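Local coordinates for protein restriction endonuclease AspBHI (Azoarcus sp., PDB 4OC8) that probably binds modified DNA and cuts it, as a tetrameric modification-dependent restriction endonuclease, at residues Q235-E247 / V371-T385. Residues are numbered along the deposited sequence; the frame is centred on the assembly and turned at random.
Sequences QALIEVIRQRYKE and VRTPTQVDAWLDGIT
Arg244 reaches from helix 235-244 to Asp378 and Asp382, successive turns of helix 374-385, in a salt-bridge network at one margin of a helix pair. The helices lie in what is probably the PDDEXK-type endonuclease domain; their axes come within 9.2 Å at closest approach and run in roughly the same direction, 35° apart. Both carboxylates lie at the edge of the guanidinium. NH1 of Arg244 donates to OD1 of Asp382 at 3.0 Å, a bond bent to 153° that reaches the oxygen from above the carboxylate plane. NH2 donates to OD1 of Asp378 at 3.3 Å, on the anti side but tilted well out of the carboxylate plane, and, weakly, to OD1 of Asp382, which therefore takes two N-H groups from one arginine. CG of Arg244 lies anti to the backbone N (chi1 177°), and the chain then bends at chi2 and chi3, which lays the guanidinium over Leu381, whose CB sits 3.7 Å above the plane.

Inward, the contact is apolar. CG1 of Val240 meets CG1 of Val377 at 3.7 Å, and Ile241 and Leu381 extend this row, while helix 251-263 packs on Ile241, Tyr245 and Trp380. At the start of helix 374-385, Thr373 and Gln376 form a capping box. Gln376 N bonds weakly to OG1 of Thr373; in return OE1 of Gln376 accepts weakly from Thr373 N and, nearly along its C=O axis, from Arg372 N at 2.8 Å. Against this capped end, CD2 of Leu237 lies against the Thr373-Pro374 peptide and 3.6 Å from CG2 of Val377.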
loop_
_atom_site.group_PDB
_atom_site.type_symbol
_atom_site.label_atom_id
_atom_site.label_comp_id
_atom_site.label_asym_id
_atom_site.label_seq_id
_atom_site.Cartn_x
_atom_site.Cartn_y
_atom_site.Cartn_z
ATOM N N GLN A 235 22.141 -16.952 7.247
ATOM C CA GLN A 235 22.718 -17.515 6.032
ATOM C C GLN A 235 22.250 -18.950 5.842
ATOM O O GLN A 235 21.891 -19.358 4.730
ATOM C CB GLN A 235 24.246 -17.451 6.081
ATOM C CG GLN A 235 24.801 -16.036 6.046
ATOM C CD GLN A 235 26.316 -15.996 6.054
ATOM O OE1 GLN A 235 26.976 -17.018 6.245
ATOM N NE2 GLN A 235 26.877 -14.810 5.842
ATOM N N ALA A 236 22.243 -19.711 6.935
ATOM C CA ALA A 236 21.733 -21.074 6.900
ATOM C C ALA A 236 20.253 -21.076 6.515
ATOM O O ALA A 236 19.806 -21.919 5.724
ATOM C CB ALA A 236 21.944 -21.753 8.239
ATOM N N LEU A 237 19.507 -20.119 7.067
ATOM C CA LEU A 237 18.090 -19.969 6.741
ATOM C C LEU A 237 17.844 -19.784 5.241
ATOM O O LEU A 237 16.984 -20.452 4.666
ATOM C CB LEU A 237 17.473 -18.796 7.505
ATOM C CG LEU A 237 17.513 -18.850 9.029
ATOM C CD1 LEU A 237 16.795 -17.647 9.622
ATOM C CD2 LEU A 237 16.911 -20.150 9.530
ATOM N N ILE A 238 18.587 -18.871 4.614
ATOM C CA ILE A 238 18.445 -18.641 3.173
ATOM C C ILE A 238 18.913 -19.865 2.380
ATOM O O ILE A 238 18.349 -20.216 1.325
ATOM C CB ILE A 238 19.231 -17.390 2.718
ATOM C CG1 ILE A 238 18.728 -16.153 3.456
ATOM C CG2 ILE A 238 19.093 -17.173 1.219
ATOM C CD1 ILE A 238 17.271 -15.848 3.185
ATOM N N GLU A 239 19.943 -20.522 2.902
ATOM C CA GLU A 239 20.472 -21.714 2.263
ATOM C C GLU A 239 19.435 -22.832 2.205
ATOM O O GLU A 239 19.363 -23.558 1.211
ATOM C CB GLU A 239 21.753 -22.191 2.956
ATOM C CG GLU A 239 22.468 -23.318 2.226
ATOM C CD GLU A 239 22.656 -23.041 0.739
ATOM O OE1 GLU A 239 22.992 -21.894 0.368
ATOM O OE2 GLU A 239 22.462 -23.980 -0.064
ATOM N N VAL A 240 18.629 -22.967 3.260
ATOM C CA VAL A 240 17.558 -23.965 3.257
ATOM C C VAL A 240 16.613 -23.722 2.079
ATOM O O VAL A 240 16.195 -24.663 1.386
ATOM C CB VAL A 240 16.760 -23.977 4.579
ATOM C CG1 VAL A 240 15.613 -24.967 4.498
ATOM C CG2 VAL A 240 17.665 -24.326 5.742
ATOM N N ILE A 241 16.306 -22.450 1.841
ATOM C CA ILE A 241 15.461 -22.063 0.716
ATOM C C ILE A 241 16.118 -22.412 -0.614
ATOM O O ILE A 241 15.495 -23.063 -1.454
ATOM C CB ILE A 241 15.106 -20.561 0.740
ATOM C CG1 ILE A 241 14.306 -20.221 1.998
ATOM C CG2 ILE A 241 14.313 -20.176 -0.503
ATOM C CD1 ILE A 241 13.978 -18.751 2.133
ATOM N N ARG A 242 17.368 -21.985 -0.805
ATOM C CA ARG A 242 18.108 -22.309 -2.033
ATOM C C ARG A 242 18.127 -23.814 -2.314
ATOM O O ARG A 242 18.061 -24.246 -3.468
ATOM C CB ARG A 242 19.550 -21.815 -1.954
ATOM C CG ARG A 242 19.742 -20.325 -2.076
ATOM C CD ARG A 242 21.226 -20.006 -2.180
ATOM N NE ARG A 242 21.545 -18.648 -1.751
ATOM C CZ ARG A 242 21.965 -18.326 -0.528
ATOM N NH1 ARG A 242 22.116 -19.270 0.396
ATOM N NH2 ARG A 242 22.234 -17.061 -0.225
ATOM N N GLN A 243 18.226 -24.603 -1.248
ATOM C CA GLN A 243 18.247 -26.054 -1.368
ATOM C C GLN A 243 16.879 -26.627 -1.715
ATOM O O GLN A 243 16.781 -27.606 -2.452
ATOM C CB GLN A 243 18.774 -26.691 -0.079
ATOM C CG GLN A 243 20.267 -26.518 0.121
ATOM C CD GLN A 243 21.066 -27.097 -1.029
ATOM O OE1 GLN A 243 21.031 -28.303 -1.275
ATOM N NE2 GLN A 243 21.782 -26.237 -1.748
ATOM N N ARG A 244 15.824 -26.022 -1.181
ATOM C CA ARG A 244 14.473 -26.520 -1.426
ATOM C C ARG A 244 14.090 -26.513 -2.909
ATOM O O ARG A 244 13.337 -27.377 -3.365
ATOM C CB ARG A 244 13.450 -25.720 -0.611
ATOM C CG ARG A 244 11.997 -26.110 -0.854
ATOM C CD ARG A 244 11.736 -27.550 -0.467
ATOM N NE ARG A 244 11.809 -27.744 0.975
ATOM C CZ ARG A 244 10.768 -28.056 1.738
ATOM N NH1 ARG A 244 9.568 -28.222 1.189
ATOM N NH2 ARG A 244 10.927 -28.209 3.048
ATOM N N TYR A 245 14.614 -25.553 -3.665
ATOM C CA TYR A 245 14.172 -25.384 -5.048
ATOM C C TYR A 245 15.217 -25.723 -6.118
ATOM O O TYR A 245 15.065 -25.350 -7.285
ATOM C CB TYR A 245 13.606 -23.975 -5.256
ATOM C CG TYR A 245 12.355 -23.735 -4.448
ATOM C CD1 TYR A 245 11.123 -24.212 -4.883
ATOM C CD2 TYR A 245 12.405 -23.053 -3.238
ATOM C CE1 TYR A 245 9.976 -24.007 -4.140
ATOM C CE2 TYR A 245 11.260 -22.841 -2.488
ATOM C CZ TYR A 245 10.049 -23.321 -2.944
ATOM O OH TYR A 245 8.909 -23.116 -2.201
ATOM N N LYS A 246 16.259 -26.448 -5.718
ATOM C CA LYS A 246 17.318 -26.855 -6.641
ATOM C C LYS A 246 16.824 -27.861 -7.679
ATOM O O LYS A 246 17.333 -27.903 -8.796
ATOM C CB LYS A 246 18.524 -27.426 -5.882
ATOM C CG LYS A 246 18.235 -28.703 -5.104
ATOM C CD LYS A 246 19.390 -29.077 -4.178
ATOM C CE LYS A 246 20.657 -29.404 -4.961
ATOM N NZ LYS A 246 21.776 -29.822 -4.068
ATOM N N GLU A 247 15.831 -28.665 -7.307
ATOM C CA GLU A 247 15.285 -29.678 -8.205
ATOM C C GLU A 247 14.099 -29.152 -9.014
ATOM O O GLU A 247 13.693 -29.761 -10.006
ATOM C CB GLU A 247 14.878 -30.932 -7.421
ATOM C CG GLU A 247 16.037 -31.625 -6.699
ATOM C CD GLU A 247 15.611 -32.881 -5.933
ATOM O OE1 GLU A 247 14.392 -33.167 -5.848
ATOM O OE2 GLU A 247 16.508 -33.583 -5.413
ATOM N N VAL A 371 9.781 -17.267 11.874
ATOM C CA VAL A 371 10.667 -18.335 11.436
ATOM C C VAL A 371 12.123 -17.944 11.649
ATOM O O VAL A 371 12.653 -17.111 10.916
ATOM C CB VAL A 371 10.473 -18.633 9.949
ATOM C CG1 VAL A 371 11.412 -19.727 9.515
ATOM C CG2 VAL A 371 9.033 -19.017 9.670
ATOM N N ARG A 372 12.768 -18.542 12.648
ATOM C CA ARG A 372 14.145 -18.189 12.991
ATOM C C ARG A 372 15.133 -19.348 12.849
ATOM O O ARG A 372 16.346 -19.162 12.994
ATOM C CB ARG A 372 14.212 -17.638 14.416
ATOM C CG ARG A 372 13.445 -16.355 14.592
ATOM C CD ARG A 372 13.996 -15.536 15.736
ATOM N NE ARG A 372 13.889 -14.112 15.445
ATOM C CZ ARG A 372 12.748 -13.429 15.479
ATOM N NH1 ARG A 372 11.612 -14.040 15.798
ATOM N NH2 ARG A 372 12.739 -12.135 15.195
ATOM N N THR A 373 14.608 -20.540 12.574
ATOM C CA THR A 373 15.415 -21.756 12.548
ATOM C C THR A 373 15.168 -22.552 11.271
ATOM O O THR A 373 14.087 -22.466 10.689
ATOM C CB THR A 373 15.100 -22.661 13.757
ATOM O OG1 THR A 373 13.807 -23.255 13.594
ATOM C CG2 THR A 373 15.137 -21.865 15.052
ATOM N N PRO A 374 16.177 -23.325 10.826
ATOM C CA PRO A 374 16.090 -24.171 9.627
ATOM C C PRO A 374 14.881 -25.106 9.612
ATOM O O PRO A 374 14.272 -25.289 8.553
ATOM C CB PRO A 374 17.383 -24.983 9.688
ATOM C CG PRO A 374 18.343 -24.074 10.358
ATOM C CD PRO A 374 17.545 -23.306 11.379
ATOM N N THR A 375 14.536 -25.683 10.759
ATOM C CA THR A 375 13.381 -26.574 10.829
ATOM C C THR A 375 12.111 -25.787 10.535
ATOM O O THR A 375 11.233 -26.243 9.789
ATOM C CB THR A 375 13.245 -27.230 12.211
ATOM O OG1 THR A 375 14.545 -27.538 12.731
ATOM C CG2 THR A 375 12.412 -28.505 12.112
ATOM N N GLN A 376 12.028 -24.594 11.122
ATOM C CA GLN A 376 10.888 -23.712 10.907
ATOM C C GLN A 376 10.786 -23.270 9.451
ATOM O O GLN A 376 9.686 -23.186 8.905
ATOM C CB GLN A 376 10.956 -22.501 11.837
ATOM C CG GLN A 376 10.629 -22.829 13.281
ATOM C CD GLN A 376 10.813 -21.645 14.204
ATOM O OE1 GLN A 376 11.427 -20.642 13.836
ATOM N NE2 GLN A 376 10.277 -21.754 15.415
ATOM N N VAL A 377 11.933 -22.988 8.832
ATOM C CA VAL A 377 11.979 -22.666 7.408
ATOM C C VAL A 377 11.428 -23.836 6.600
ATOM O O VAL A 377 10.650 -23.645 5.663
ATOM C CB VAL A 377 13.415 -22.364 6.926
ATOM C CG1 VAL A 377 13.434 -22.134 5.426
ATOM C CG2 VAL A 377 13.985 -21.163 7.646
ATOM N N ASP A 378 11.832 -25.047 6.978
ATOM C CA ASP A 378 11.363 -26.255 6.302
ATOM C C ASP A 378 9.848 -26.407 6.387
ATOM O O ASP A 378 9.182 -26.649 5.375
ATOM C CB ASP A 378 12.058 -27.498 6.860
ATOM C CG ASP A 378 13.391 -27.769 6.186
ATOM O OD1 ASP A 378 13.500 -27.508 4.969
ATOM O OD2 ASP A 378 14.326 -28.242 6.872
ATOM N N ALA A 379 9.310 -26.254 7.595
ATOM C CA ALA A 379 7.865 -26.334 7.802
ATOM C C ALA A 379 7.132 -25.261 6.998
ATOM O O ALA A 379 6.078 -25.520 6.408
ATOM C CB ALA A 379 7.542 -26.202 9.269
ATOM N N TRP A 380 7.706 -24.059 6.982
ATOM C CA TRP A 380 7.156 -22.935 6.242
ATOM C C TRP A 380 7.057 -23.247 4.751
ATOM O O TRP A 380 6.009 -23.030 4.125
ATOM C CB TRP A 380 8.020 -21.693 6.468
ATOM C CG TRP A 380 7.556 -20.481 5.719
ATOM C CD1 TRP A 380 6.416 -19.769 5.942
ATOM C CD2 TRP A 380 8.228 -19.830 4.636
ATOM N NE1 TRP A 380 6.330 -18.724 5.059
ATOM C CE2 TRP A 380 7.435 -18.737 4.245
ATOM C CE3 TRP A 380 9.427 -20.066 3.953
ATOM C CZ2 TRP A 380 7.793 -17.880 3.209
ATOM C CZ3 TRP A 380 9.785 -19.215 2.922
ATOM C CH2 TRP A 380 8.972 -18.135 2.562
ATOM N N LEU A 381 8.150 -23.763 4.194
ATOM C CA LEU A 381 8.197 -24.150 2.787
ATOM C C LEU A 381 7.212 -25.278 2.475
ATOM O O LEU A 381 6.572 -25.284 1.417
ATOM C CB LEU A 381 9.618 -24.552 2.395
ATOM C CG LEU A 381 10.613 -23.395 2.329
ATOM C CD1 LEU A 381 12.032 -23.901 2.164
ATOM C CD2 LEU A 381 10.253 -22.451 1.196
ATOM N N ASP A 382 7.093 -26.228 3.400
ATOM C CA ASP A 382 6.100 -27.288 3.271
ATOM C C ASP A 382 4.717 -26.661 3.147
ATOM O O ASP A 382 3.906 -27.062 2.300
ATOM C CB ASP A 382 6.154 -28.235 4.474
ATOM C CG ASP A 382 7.391 -29.123 4.467
ATOM O OD1 ASP A 382 7.858 -29.492 3.367
ATOM O OD2 ASP A 382 7.889 -29.454 5.564
ATOM N N GLY A 383 4.471 -25.659 3.986
ATOM C CA GLY A 383 3.235 -24.898 3.948
ATOM C C GLY A 383 2.988 -24.244 2.603
ATOM O O GLY A 383 1.894 -24.352 2.047
ATOM N N ILE A 384 4.003 -23.566 2.074
ATOM C CA ILE A 384 3.869 -22.909 0.775
ATOM C C ILE A 384 3.534 -23.906 -0.324
ATOM O O ILE A 384 2.556 -23.729 -1.046
ATOM C CB ILE A 384 5.150 -22.174 0.363
ATOM C CG1 ILE A 384 5.605 -21.225 1.467
ATOM C CG2 ILE A 384 4.936 -21.414 -0.943
ATOM C CD1 ILE A 384 6.912 -20.546 1.153
ATOM N N THR A 385 4.349 -24.951 -0.447
ATOM C CA THR A 385 4.163 -25.939 -1.510
ATOM C C THR A 385 2.809 -26.634 -1.406
ATOM O O THR A 385 2.165 -26.906 -2.419
ATOM C CB THR A 385 5.286 -26.997 -1.523
ATOM O OG1 THR A 385 5.294 -27.705 -0.278
ATOM C CG2 THR A 385 6.646 -26.334 -1.738
#